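Local coordinates for 5,10-methylenetetrahydrofolate dehydrogenase (Bombyx mori, PDB 5ZF1), which probably catalyses the NADP+-dependent oxidation of 5,10-methylenetetrahydrofolate to 5,10-methenyltetrahydrofolate in one-carbon metabolism, at residues Tyr200-Lys203 with Asp204-Glu207; Leu225-Ala228 with Asp229-Lys232; Leu206-Tyr209 with Cys210-Ala213; Asp257-Tyr260 with Glu261-Ser264; Ala144-Glu147 with Met148-Phe152. All coordinates share one frame; numbering follows the deposited sequence.

Contact 1. Residues Tyr200-Lys203 with Asp204-Glu207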
loop_
_atom_site.group_PDB
_atom_site.type_symbol
_atom_site.label_atom_id
_atom_site.label_comp_id
_atom_site.label_asym_id
_atom_site.label_seq_id
_atom_site.Cartn_x
_atom_site.Cartn_y
_atom_site.Cartn_z
ATOM N N TYR B 200 -11.212 -11.566 -9.555
ATOM C CA TYR B 200 -10.699 -12.505 -10.545
ATOM C C TYR B 200 -10.047 -13.748 -9.935
ATOM O O TYR B 200 -9.514 -14.577 -10.671
ATOM C CB TYR B 200 -9.712 -11.793 -11.476
ATOM C CG TYR B 200 -10.322 -10.647 -12.270
ATOM C CD1 TYR B 200 -11.472 -10.834 -13.035
ATOM C CD2 TYR B 200 -9.718 -9.386 -12.278
ATOM C CE1 TYR B 200 -12.008 -9.791 -13.761
ATOM C CE2 TYR B 200 -10.260 -8.318 -13.020
ATOM C CZ TYR B 200 -11.406 -8.540 -13.747
ATOM O OH TYR B 200 -11.963 -7.514 -14.502
ATOM N N THR B 201 -10.044 -13.882 -8.611
ATOM C CA THR B 201 -9.620 -15.134 -8.005
ATOM C C THR B 201 -10.586 -16.242 -8.405
ATOM O O THR B 201 -11.801 -16.101 -8.189
ATOM C CB THR B 201 -9.596 -15.002 -6.477
ATOM O OG1 THR B 201 -8.691 -13.957 -6.120
ATOM C CG2 THR B 201 -9.152 -16.313 -5.824
ATOM N N PRO B 202 -10.096 -17.349 -8.959
ATOM C CA PRO B 202 -10.987 -18.467 -9.305
ATOM C C PRO B 202 -11.673 -19.036 -8.071
ATOM O O PRO B 202 -11.104 -19.070 -6.972
ATOM C CB PRO B 202 -10.042 -19.500 -9.935
ATOM C CG PRO B 202 -8.789 -18.735 -10.312
ATOM C CD PRO B 202 -8.693 -17.606 -9.301
ATOM N N LYS B 203 -12.919 -19.473 -8.271
ATOM C CA LYS B 203 -13.754 -19.974 -7.181
ATOM C C LYS B 203 -13.064 -21.084 -6.393
ATOM O O LYS B 203 -13.026 -21.054 -5.159
ATOM C CB LYS B 203 -15.078 -20.486 -7.746
ATOM C CG LYS B 203 -15.965 -19.390 -8.332
ATOM C CD LYS B 203 -17.114 -20.003 -9.142
ATOM C CE LYS B 203 -17.973 -18.933 -9.805
ATOM N NZ LYS B 203 -18.950 -19.537 -10.764
ATOM N N ASP B 204 -12.516 -22.079 -7.092
ATOM C CA ASP B 204 -11.895 -23.200 -6.385
ATOM C C ASP B 204 -10.660 -22.755 -5.599
ATOM O O ASP B 204 -10.389 -23.278 -4.505
ATOM C CB ASP B 204 -11.540 -24.315 -7.369
ATOM C CG ASP B 204 -12.773 -24.999 -7.947
ATOM O OD1 ASP B 204 -13.796 -25.124 -7.229
ATOM O OD2 ASP B 204 -12.711 -25.427 -9.124
ATOM N N LYS B 205 -9.896 -21.792 -6.130
ATOM C CA LYS B 205 -8.741 -21.284 -5.380
ATOM C C LYS B 205 -9.184 -20.489 -4.162
ATOM O O LYS B 205 -8.553 -20.567 -3.096
ATOM C CB LYS B 205 -7.863 -20.395 -6.264
ATOM C CG LYS B 205 -7.335 -21.063 -7.533
ATOM C CD LYS B 205 -6.516 -22.289 -7.214
ATOM C CE LYS B 205 -5.423 -22.510 -8.241
ATOM N NZ LYS B 205 -4.465 -23.545 -7.772
ATOM N N LEU B 206 -10.229 -19.671 -4.315
ATOM C CA LEU B 206 -10.746 -18.917 -3.174
ATOM C C LEU B 206 -11.171 -19.865 -2.069
ATOM O O LEU B 206 -10.831 -19.664 -0.892
ATOM C CB LEU B 206 -11.924 -18.038 -3.594
ATOM C CG LEU B 206 -12.702 -17.415 -2.413
ATOM C CD1 LEU B 206 -11.874 -16.336 -1.749
ATOM C CD2 LEU B 206 -14.043 -16.857 -2.843
ATOM N N GLU B 207 -11.862 -20.943 -2.441
ATOM C CA GLU B 207 -12.332 -21.885 -1.433
ATOM C C GLU B 207 -11.165 -22.557 -0.719
ATOM O O GLU B 207 -11.200 -22.733 0.505
ATOM C CB GLU B 207 -13.255 -22.915 -2.081
ATOM C CG GLU B 207 -14.557 -22.299 -2.576
ATOM C CD GLU B 207 -15.476 -23.324 -3.208
ATOM O OE1 GLU B 207 -15.078 -24.505 -3.297
ATOM O OE2 GLU B 207 -16.584 -22.937 -3.636
#
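The carbonyl oxygen of Pro-202 accepts from the backbone N of Leu-206 at 2.9 Å, which makes this the first turn of helix 203-211 with Pro-202 at its N-cap. One residue on, Glu-207 N donates to Lys-203 O at 3.0 Å, so the i to i+4 pattern is set from the start. The ring of Pro-202 packs against the aliphatic start of Lys-205: CB and CG of Pro-202 both lie 3.9 Å from Lys-205 CG, after which the lysine chain bends and its amine leads away. On the buried side Thr-201 turns its methyl toward the helix, CG2 standing anti to its backbone N, and this branch crosses the Leu-206 side chain at about a right angle. The same rotation sends Thr-201 OG1 the other way, to His-198 N and to Thr-193 OG1 of the second subunit, tying the helix start to the dimer interface. Further along, Glu-207 CG rests 3.3 Å from Lys-203 O, while Thr-201 CG2 reaches Leu-206 CB at 4.0 Å.

Contact 2. Residues Leu225-Ala228 with Asp229-Lys232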
loop_
_atom_site.group_PDB
_atom_site.type_symbol
_atom_site.label_atom_id
_atom_site.label_comp_id
_atom_site.label_asym_id
_atom_site.label_seq_id
_atom_site.Cartn_x
_atom_site.Cartn_y
_atom_site.Cartn_z
ATOM N N LEU B 225 -20.092 -15.533 -1.343
ATOM C CA LEU B 225 -20.797 -16.324 -0.346
ATOM C C LEU B 225 -19.775 -17.188 0.374
ATOM O O LEU B 225 -19.130 -18.041 -0.244
ATOM C CB LEU B 225 -21.905 -17.171 -0.974
ATOM C CG LEU B 225 -22.805 -17.863 0.051
ATOM C CD1 LEU B 225 -23.302 -16.863 1.092
ATOM C CD2 LEU B 225 -23.978 -18.558 -0.635
ATOM N N ILE B 226 -19.611 -16.944 1.671
ATOM C CA ILE B 226 -18.824 -17.829 2.521
ATOM C C ILE B 226 -19.755 -18.937 2.992
ATOM O O ILE B 226 -20.707 -18.679 3.727
ATOM C CB ILE B 226 -18.207 -17.083 3.709
ATOM C CG1 ILE B 226 -17.342 -15.918 3.226
ATOM C CG2 ILE B 226 -17.369 -18.039 4.530
ATOM C CD1 ILE B 226 -16.223 -16.339 2.320
ATOM N N LYS B 227 -19.488 -20.158 2.563
ATOM C CA LYS B 227 -20.261 -21.318 2.979
ATOM C C LYS B 227 -19.496 -22.103 4.032
ATOM O O LYS B 227 -18.279 -21.977 4.172
ATOM C CB LYS B 227 -20.576 -22.221 1.786
ATOM C CG LYS B 227 -20.988 -21.483 0.530
ATOM C CD LYS B 227 -21.379 -22.474 -0.559
ATOM C CE LYS B 227 -20.570 -22.280 -1.837
ATOM N NZ LYS B 227 -19.120 -22.600 -1.685
ATOM N N ALA B 228 -20.230 -22.948 4.763
ATOM C CA ALA B 228 -19.631 -23.673 5.878
ATOM C C ALA B 228 -18.468 -24.551 5.433
ATOM O O ALA B 228 -17.496 -24.716 6.181
ATOM C CB ALA B 228 -20.695 -24.511 6.592
ATOM N N ASP B 229 -18.525 -25.099 4.215
ATOM C CA ASP B 229 -17.423 -25.934 3.751
ATOM C C ASP B 229 -16.184 -25.130 3.384
ATOM O O ASP B 229 -15.158 -25.730 3.040
ATOM C CB ASP B 229 -17.870 -26.779 2.555
ATOM C CG ASP B 229 -18.349 -25.938 1.389
ATOM O OD1 ASP B 229 -18.513 -24.713 1.558
ATOM O OD2 ASP B 229 -18.567 -26.510 0.298
ATOM N N MET B 230 -16.250 -23.803 3.449
ATOM C CA MET B 230 -15.094 -22.956 3.198
ATOM C C MET B 230 -14.385 -22.552 4.474
ATOM O O MET B 230 -13.365 -21.871 4.402
ATOM C CB MET B 230 -15.516 -21.696 2.429
ATOM C CG MET B 230 -16.010 -21.996 1.007
ATOM S SD MET B 230 -16.899 -20.638 0.230
ATOM C CE MET B 230 -15.672 -19.324 0.301
ATOM N N VAL B 231 -14.899 -22.943 5.639
ATOM C CA VAL B 231 -14.465 -22.358 6.902
ATOM C C VAL B 231 -13.676 -23.394 7.685
ATOM O O VAL B 231 -14.111 -24.543 7.844
ATOM C CB VAL B 231 -15.658 -21.817 7.701
ATOM C CG1 VAL B 231 -15.206 -21.273 9.068
ATOM C CG2 VAL B 231 -16.353 -20.737 6.891
ATOM N N LYS B 232 -12.505 -22.997 8.131
ATOM C CA LYS B 232 -11.727 -23.812 9.038
ATOM C C LYS B 232 -12.414 -23.813 10.398
ATOM O O LYS B 232 -12.791 -22.747 10.893
ATOM C CB LYS B 232 -10.316 -23.237 9.146
ATOM C CG LYS B 232 -9.317 -24.057 9.929
ATOM C CD LYS B 232 -7.980 -23.318 9.991
ATOM C CE LYS B 232 -7.024 -23.928 10.988
ATOM N NZ LYS B 232 -5.647 -23.410 10.750
HETATM O O HOH W 1 -15.876 -26.428 6.967
#
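Between Lys-227 and Val-231 the backbone winds into a short 3-10 turn, in which two i to i+3 bonds run from Met-230 N to Lys-227 O at 2.8 Å and from Val-231 N to Ala-228 O at 3.2 Å. A water bridges the end of the turn by donating to Ala-228 O and Val-231 O.

Met-230 is central to the side-chain contact. Its chain runs back along Leu-225 to Lys-227, and the bend at chi3 (58°) turns the methyl toward Ile-226, where CE meets CD1 at 3.6 Å with the two side chains about perpendicular. The sulfur lies 3.5 Å from Lys-227 N, a weak but almost straight N-H...S hydrogen bond. Ile-226 uses its other branch, CG2, against Val-231 CG2 at 3.7 Å. An alanine in place of Met-230 would remove the sulfur and methyl, and would probably leave Lys-227 N without this acceptor and Ile-226 CD1 facing a gap. Lys-227 and Asp-229 lie side by side, their NZ and OD1 forming only a long salt bridge of 3.9 Å; NZ also has a weak, long ion pair with Glu-207.

The turn lies in the connection from strand 215-218 to strand 236-239. Met-230 packs on Glu-207 and Cys-210 of helix 203-211, whereas Ala-228 and Val-231 touch Glu-262 and Val-263 of helix 260-263, and Ile-226 pairs through its backbone with Asp-257 and Asp-259.

Contact 3. Residues Leu206-Tyr209 with Cys210-Ala213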
loop_
_atom_site.group_PDB
_atom_site.type_symbol
_atom_site.label_atom_id
_atom_site.label_comp_id
_atom_site.label_asym_id
_atom_site.label_seq_id
_atom_site.Cartn_x
_atom_site.Cartn_y
_atom_site.Cartn_z
ATOM N N LEU B 206 -10.229 -19.671 -4.315
ATOM C CA LEU B 206 -10.746 -18.917 -3.174
ATOM C C LEU B 206 -11.171 -19.865 -2.069
ATOM O O LEU B 206 -10.831 -19.664 -0.892
ATOM C CB LEU B 206 -11.924 -18.038 -3.594
ATOM C CG LEU B 206 -12.702 -17.415 -2.413
ATOM C CD1 LEU B 206 -11.874 -16.336 -1.749
ATOM C CD2 LEU B 206 -14.043 -16.857 -2.843
ATOM N N GLU B 207 -11.862 -20.943 -2.441
ATOM C CA GLU B 207 -12.332 -21.885 -1.433
ATOM C C GLU B 207 -11.165 -22.557 -0.719
ATOM O O GLU B 207 -11.200 -22.733 0.505
ATOM C CB GLU B 207 -13.255 -22.915 -2.081
ATOM C CG GLU B 207 -14.557 -22.299 -2.576
ATOM C CD GLU B 207 -15.476 -23.324 -3.208
ATOM O OE1 GLU B 207 -15.078 -24.505 -3.297
ATOM O OE2 GLU B 207 -16.584 -22.937 -3.636
ATOM N N ALA B 208 -10.113 -22.915 -1.459
ATOM C CA ALA B 208 -8.929 -23.509 -0.834
ATOM C C ALA B 208 -8.249 -22.523 0.121
ATOM O O ALA B 208 -7.834 -22.895 1.227
ATOM C CB ALA B 208 -7.946 -23.974 -1.911
ATOM N N TYR B 209 -8.105 -21.261 -0.288
ATOM C CA TYR B 209 -7.509 -20.293 0.638
ATOM C C TYR B 209 -8.353 -20.139 1.898
ATOM O O TYR B 209 -7.809 -20.020 3.008
ATOM C CB TYR B 209 -7.349 -18.943 -0.042
ATOM C CG TYR B 209 -6.186 -18.804 -1.011
ATOM C CD1 TYR B 209 -4.873 -18.879 -0.585
ATOM C CD2 TYR B 209 -6.429 -18.543 -2.369
ATOM C CE1 TYR B 209 -3.823 -18.703 -1.471
ATOM C CE2 TYR B 209 -5.397 -18.367 -3.259
ATOM C CZ TYR B 209 -4.101 -18.455 -2.812
ATOM O OH TYR B 209 -3.084 -18.269 -3.692
ATOM N N CYS B 210 -9.683 -20.110 1.742
ATOM C CA CYS B 210 -10.555 -19.903 2.889
ATOM C C CYS B 210 -10.491 -21.085 3.836
ATOM O O CYS B 210 -10.486 -20.896 5.060
ATOM C CB CYS B 210 -11.988 -19.660 2.432
ATOM S SG CYS B 210 -12.278 -18.029 1.729
ATOM N N ARG B 211 -10.396 -22.306 3.291
ATOM C CA ARG B 211 -10.365 -23.490 4.145
ATOM C C ARG B 211 -9.129 -23.531 5.007
ATOM O O ARG B 211 -9.136 -24.191 6.053
ATOM C CB ARG B 211 -10.412 -24.768 3.308
ATOM C CG ARG B 211 -11.737 -25.057 2.696
ATOM C CD ARG B 211 -11.769 -26.503 2.147
ATOM N NE ARG B 211 -10.668 -26.795 1.222
ATOM C CZ ARG B 211 -10.744 -26.650 -0.100
ATOM N NH1 ARG B 211 -11.865 -26.208 -0.657
ATOM N NH2 ARG B 211 -9.700 -26.944 -0.865
ATOM N N ASN B 212 -8.055 -22.869 4.584
ATOM C CA ASN B 212 -6.827 -22.859 5.356
ATOM C C ASN B 212 -6.663 -21.589 6.180
ATOM O O ASN B 212 -5.606 -21.396 6.790
ATOM C CB ASN B 212 -5.631 -23.050 4.427
ATOM C CG ASN B 212 -5.643 -24.409 3.753
ATOM O OD1 ASN B 212 -5.813 -24.515 2.537
ATOM N ND2 ASN B 212 -5.516 -25.461 4.554
ATOM N N ALA B 213 -7.676 -20.729 6.221
ATOM C CA ALA B 213 -7.549 -19.421 6.853
ATOM C C ALA B 213 -7.982 -19.479 8.308
ATOM O O ALA B 213 -9.012 -20.068 8.641
ATOM C CB ALA B 213 -8.405 -18.377 6.119
#
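Cys-210 N donates to Leu-206 O and Arg-211 N to Glu-207 O, each at 2.9 Å, and these are the last two regular i to i+4 bonds in this part of helix 203-211. Beyond them the pattern slackens. Asn-212 N is shared between two carbonyls, a weak bond to Ala-208 O at 3.4 Å and one to Tyr-209 O at 3.3 Å, whose donor stands 67° out of the carbonyl plane. Asn-212 is also where the backbone first leaves helical angles, and Ala-213 N then closes a three-residue step back to Cys-210 O.

Arg-211 folds back along the helix surface. Its chain turns at chi3 (-54°), which lays the guanidinium with one face over the backbone of the preceding turn; Ala-208 CA sits 3.5 Å above that plane, displaced toward the rim. NH2 touches Ala-208 CB at 3.6 Å. The carboxylate of Glu-207 remains beyond salt-bridge range, with OE1 4.5 Å from Arg-211 NH1, so the opposite charges probably attract only weakly, without a direct bond. On the buried side Cys-210 SG meets Leu-206 CD1 at 3.9 Å, and both side chains rest on Ile-164 of strand 160-164. Tyr-209 reaches Thr-195 and Cys-197 of strand 193-197 and also packs on Asn-160 of the second subunit.

Covered on one side by strands and bearing charged residues on the other, this is the amphipathic C-terminal part of a helix linking parallel strands 193-197 and 215-218, the beta-alpha-beta arrangement of the Rossmann-type NAD(P)-binding domain.

Contact 4. Residues Asp257-Tyr260 with Glu261-Ser264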
loop_
_atom_site.group_PDB
_atom_site.type_symbol
_atom_site.label_atom_id
_atom_site.label_comp_id
_atom_site.label_asym_id
_atom_site.label_seq_id
_atom_site.Cartn_x
_atom_site.Cartn_y
_atom_site.Cartn_z
ATOM N N ASP B 257 -22.652 -11.466 3.296
ATOM C CA ASP B 257 -21.780 -12.296 2.474
ATOM C C ASP B 257 -21.535 -13.676 3.063
ATOM O O ASP B 257 -20.659 -14.396 2.574
ATOM C CB ASP B 257 -20.433 -11.601 2.272
ATOM C CG ASP B 257 -20.478 -10.550 1.194
ATOM O OD1 ASP B 257 -21.380 -10.624 0.335
ATOM O OD2 ASP B 257 -19.601 -9.657 1.204
ATOM N N VAL B 258 -22.267 -14.054 4.109
ATOM C CA VAL B 258 -21.976 -15.258 4.877
ATOM C C VAL B 258 -23.257 -16.057 5.060
ATOM O O VAL B 258 -24.319 -15.498 5.360
ATOM C CB VAL B 258 -21.345 -14.916 6.246
ATOM C CG1 VAL B 258 -20.983 -16.190 7.014
ATOM C CG2 VAL B 258 -20.110 -14.052 6.056
ATOM N N ASP B 259 -23.156 -17.370 4.873
ATOM C CA ASP B 259 -24.240 -18.285 5.220
ATOM C C ASP B 259 -24.223 -18.405 6.738
ATOM O O ASP B 259 -23.665 -19.341 7.317
ATOM C CB ASP B 259 -24.057 -19.627 4.522
ATOM C CG ASP B 259 -25.194 -20.599 4.800
ATOM O OD1 ASP B 259 -26.038 -20.323 5.680
ATOM O OD2 ASP B 259 -25.246 -21.645 4.117
ATOM N N TYR B 260 -24.855 -17.423 7.390
ATOM C CA TYR B 260 -24.680 -17.242 8.829
ATOM C C TYR B 260 -25.083 -18.488 9.607
ATOM O O TYR B 260 -24.341 -18.946 10.481
ATOM C CB TYR B 260 -25.467 -16.025 9.310
ATOM C CG TYR B 260 -25.261 -15.729 10.779
ATOM C CD1 TYR B 260 -26.153 -16.197 11.733
ATOM C CD2 TYR B 260 -24.165 -14.994 11.213
ATOM C CE1 TYR B 260 -25.966 -15.935 13.079
ATOM C CE2 TYR B 260 -23.965 -14.729 12.553
ATOM C CZ TYR B 260 -24.871 -15.199 13.484
ATOM O OH TYR B 260 -24.680 -14.940 14.821
ATOM N N GLU B 261 -26.251 -19.060 9.296
ATOM C CA GLU B 261 -26.753 -20.167 10.104
ATOM C C GLU B 261 -25.796 -21.350 10.086
ATOM O O GLU B 261 -25.504 -21.937 11.134
ATOM C CB GLU B 261 -28.142 -20.597 9.631
ATOM C CG GLU B 261 -28.714 -21.746 10.452
ATOM C CD GLU B 261 -30.078 -22.211 9.975
ATOM O OE1 GLU B 261 -30.802 -21.411 9.345
ATOM O OE2 GLU B 261 -30.428 -23.381 10.238
ATOM N N GLU B 262 -25.277 -21.707 8.911
ATOM C CA GLU B 262 -24.383 -22.857 8.840
ATOM C C GLU B 262 -22.968 -22.497 9.277
ATOM O O GLU B 262 -22.327 -23.271 9.997
ATOM C CB GLU B 262 -24.375 -23.437 7.428
ATOM C CG GLU B 262 -25.626 -24.243 7.078
ATOM C CD GLU B 262 -26.088 -25.150 8.216
ATOM O OE1 GLU B 262 -25.274 -25.955 8.722
ATOM O OE2 GLU B 262 -27.272 -25.052 8.606
ATOM N N VAL B 263 -22.473 -21.322 8.875
ATOM C CA VAL B 263 -21.099 -20.963 9.209
ATOM C C VAL B 263 -20.948 -20.741 10.705
ATOM O O VAL B 263 -19.894 -21.045 11.275
ATOM C CB VAL B 263 -20.657 -19.736 8.389
ATOM C CG1 VAL B 263 -19.371 -19.121 8.955
ATOM C CG2 VAL B 263 -20.450 -20.153 6.952
ATOM N N SER B 264 -22.003 -20.246 11.369
ATOM C CA SER B 264 -21.974 -20.081 12.822
ATOM C C SER B 264 -21.741 -21.400 13.544
ATOM O O SER B 264 -21.219 -21.401 14.663
ATOM C CB SER B 264 -23.277 -19.452 13.317
ATOM O OG SER B 264 -23.487 -18.173 12.744
HETATM O O HOH W 2 -28.229 -18.356 7.207
#
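Tyr-260 O takes two hydrogen bonds from Ser-264, from OG at 2.5 Å and from N at 2.8 Å, the donors arriving from opposite faces of the carbonyl plane. The tyrosine side chain meets the same serine through its ring. Beyond CB, CG stands anti to the backbone N (chi1 -176°) and lies 3.6 Å from Ser-264 OG. This rotation brings the ring over the serine, whose OG stands 3.2 Å above the ring plane and over its centre. All six ring carbons lie at similar distances from this oxygen, CE1 and CZ at 3.4 Å, whereas the phenol OH is farther, 4.0 Å from Ser-264 OG. With a glycine here the ring face over Ser-264 OG would be gone, and the hydroxyl would probably be freer to turn off the carbonyl.

Asp-259 occupies the N-cap. Its carbonyl accepts from Val-263 N at 2.8 Å, and a water that accepts from Glu-261 N donates weakly to Asp-259 OD1. Asp-259 and Glu-262 run side by side, but Glu-262 carries its charge on to Lys-265.

Val-258 CG1 meets Val-263 CB at 3.8 Å, the two side chains about perpendicular. Both valines pack on Ile-237 of strand 236-239 and Ile-270 of strand 269-270, and Tyr-260 also touches Ile-270, so the short helix 260-263 is seated over these two parallel strands.

Contact 5. Residues Ala144-Glu147 with Met148-Phe152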
loop_
_atom_site.group_PDB
_atom_site.type_symbol
_atom_site.label_atom_id
_atom_site.label_comp_id
_atom_site.label_asym_id
_atom_site.label_seq_id
_atom_site.Cartn_x
_atom_site.Cartn_y
_atom_site.Cartn_z
ATOM N N ALA B 144 -11.826 -0.023 11.840
ATOM C CA ALA B 144 -12.870 -0.705 12.600
ATOM C C ALA B 144 -12.659 -2.215 12.603
ATOM O O ALA B 144 -12.767 -2.870 13.648
ATOM C CB ALA B 144 -14.247 -0.353 12.031
ATOM N N VAL B 145 -12.381 -2.796 11.432
ATOM C CA VAL B 145 -12.089 -4.227 11.360
ATOM C C VAL B 145 -10.918 -4.586 12.260
ATOM O O VAL B 145 -10.987 -5.539 13.048
ATOM C CB VAL B 145 -11.815 -4.641 9.904
ATOM C CG1 VAL B 145 -11.253 -6.065 9.861
ATOM C CG2 VAL B 145 -13.080 -4.541 9.139
ATOM N N VAL B 146 -9.819 -3.835 12.151
ATOM C CA VAL B 146 -8.643 -4.107 12.964
ATOM C C VAL B 146 -8.988 -4.001 14.446
ATOM O O VAL B 146 -8.534 -4.808 15.265
ATOM C CB VAL B 146 -7.498 -3.155 12.568
ATOM C CG1 VAL B 146 -6.455 -3.054 13.679
ATOM C CG2 VAL B 146 -6.862 -3.617 11.282
ATOM N N GLU B 147 -9.820 -3.024 14.806
ATOM C CA GLU B 147 -10.203 -2.851 16.207
ATOM C C GLU B 147 -11.087 -3.996 16.697
ATOM O O GLU B 147 -10.991 -4.405 17.861
ATOM C CB GLU B 147 -10.901 -1.499 16.384
ATOM C CG GLU B 147 -10.992 -1.003 17.832
ATOM C CD GLU B 147 -9.635 -0.765 18.498
ATOM O OE1 GLU B 147 -8.647 -0.426 17.806
ATOM O OE2 GLU B 147 -9.563 -0.908 19.734
ATOM N N MET B 148 -11.961 -4.527 15.836
ATOM C CA MET B 148 -12.766 -5.675 16.233
ATOM C C MET B 148 -11.875 -6.874 16.540
ATOM O O MET B 148 -12.104 -7.597 17.520
ATOM C CB MET B 148 -13.790 -6.000 15.141
ATOM C CG MET B 148 -14.795 -4.872 14.894
ATOM S SD MET B 148 -16.034 -5.167 13.614
ATOM C CE MET B 148 -16.373 -6.919 13.788
ATOM N N LEU B 149 -10.827 -7.078 15.736
ATOM C CA LEU B 149 -9.914 -8.188 15.980
ATOM C C LEU B 149 -9.159 -8.007 17.287
ATOM O O LEU B 149 -9.014 -8.959 18.064
ATOM C CB LEU B 149 -8.927 -8.328 14.829
ATOM C CG LEU B 149 -9.546 -8.771 13.500
ATOM C CD1 LEU B 149 -8.596 -8.486 12.355
ATOM C CD2 LEU B 149 -9.937 -10.236 13.569
ATOM N N LYS B 150 -8.655 -6.795 17.536
ATOM C CA LYS B 150 -7.890 -6.554 18.757
ATOM C C LYS B 150 -8.775 -6.634 19.988
ATOM O O LYS B 150 -8.376 -7.200 21.006
ATOM C CB LYS B 150 -7.201 -5.189 18.688
ATOM C CG LYS B 150 -6.212 -5.077 17.541
ATOM C CD LYS B 150 -5.505 -3.732 17.516
ATOM C CE LYS B 150 -4.218 -3.768 18.323
ATOM N NZ LYS B 150 -4.440 -3.985 19.785
ATOM N N ARG B 151 -9.980 -6.074 19.922
ATOM C CA ARG B 151 -10.805 -6.029 21.125
ATOM C C ARG B 151 -11.373 -7.394 21.482
ATOM O O ARG B 151 -11.651 -7.657 22.654
ATOM C CB ARG B 151 -11.931 -5.013 20.954
ATOM C CG ARG B 151 -11.425 -3.601 20.848
ATOM C CD ARG B 151 -11.323 -2.944 22.198
ATOM N NE ARG B 151 -10.873 -1.562 22.070
ATOM C CZ ARG B 151 -11.220 -0.585 22.902
ATOM N NH1 ARG B 151 -12.034 -0.840 23.917
ATOM N NH2 ARG B 151 -10.764 0.646 22.713
ATOM N N PHE B 152 -11.548 -8.281 20.503
ATOM C CA PHE B 152 -12.045 -9.613 20.793
ATOM C C PHE B 152 -10.930 -10.635 20.942
ATOM O O PHE B 152 -11.209 -11.844 20.998
ATOM C CB PHE B 152 -13.057 -10.036 19.723
ATOM C CG PHE B 152 -14.365 -9.291 19.817
ATOM C CD1 PHE B 152 -15.294 -9.620 20.786
ATOM C CD2 PHE B 152 -14.650 -8.248 18.954
ATOM C CE1 PHE B 152 -16.495 -8.926 20.883
ATOM C CE2 PHE B 152 -15.847 -7.552 19.045
ATOM C CZ PHE B 152 -16.768 -7.893 20.008
#
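Glu-147 and Arg-151, one helical turn apart, join their side chains in a salt bridge: Arg-151 NE donates to Glu-147 OE2 at 2.8 Å, with 166° at the hydrogen. The carboxylate and guanidinium planes stand 72° apart, so this is a single-oxygen contact rather than a flat two-pronged pair. OE2 lies at the edge of the guanidinium, close to its plane, and offers its anti lone pair, the one facing away from OE1. Two bends bring the groups together. Glu-147 leaves with CG anti to its backbone N and turns at chi2, while in Arg-151 a chi2 of -90° swings CD and NE toward OE2. Arg-151 CG also lies 3.5 Å from Glu-147 OE2.

Beneath lies the regular backbone of helix 140-151, in the NAD(P)-binding family region, where four successive i to i+4 bonds run from Met-148 N to Ala-144 O through Arg-151 N to Glu-147 O. Through NH2, Arg-151 reaches a second carboxylate, that of Glu-17, which links this helix to helix 7-26.

Val-146 and Lys-150 point the same way, side by side, with Val-146 CG1 4.0 Å from the aliphatic CD of the lysine. Val-145 CG1 and Leu-149 CD1 are looser neighbours at 4.4 Å. Met-148 passes close to the carbonyl of the previous turn, its CG 3.1 Å from Ala-144 O, and then leads away to Met-280 of helix 277-298 and to Thr-271.

Overall arrangement
Along the chain contact 5 comes first, then contacts 1, 3, 2 and 4, all in the NAD(P)-binding part of the protein. Contacts 1 and 3 share Leu-206 and Glu-207 on helix 203-211, their centres about 9 Å apart. Contact 2 has its centre about 8 Å from those of contacts 3 and 4; it touches the former by packing and the weak Lys-227 to Glu-207 ion pair, the latter through backbone pairing. The four thus follow one another as overlapping or touching neighbours flanking the parallel sheet, and probably join helices 203-211 and 260-263 into one side of the domain. Contact 5, on helix 140-151, is separate, its centre at least 20 Å from the others, where helices 7-26 and 277-298 meet it.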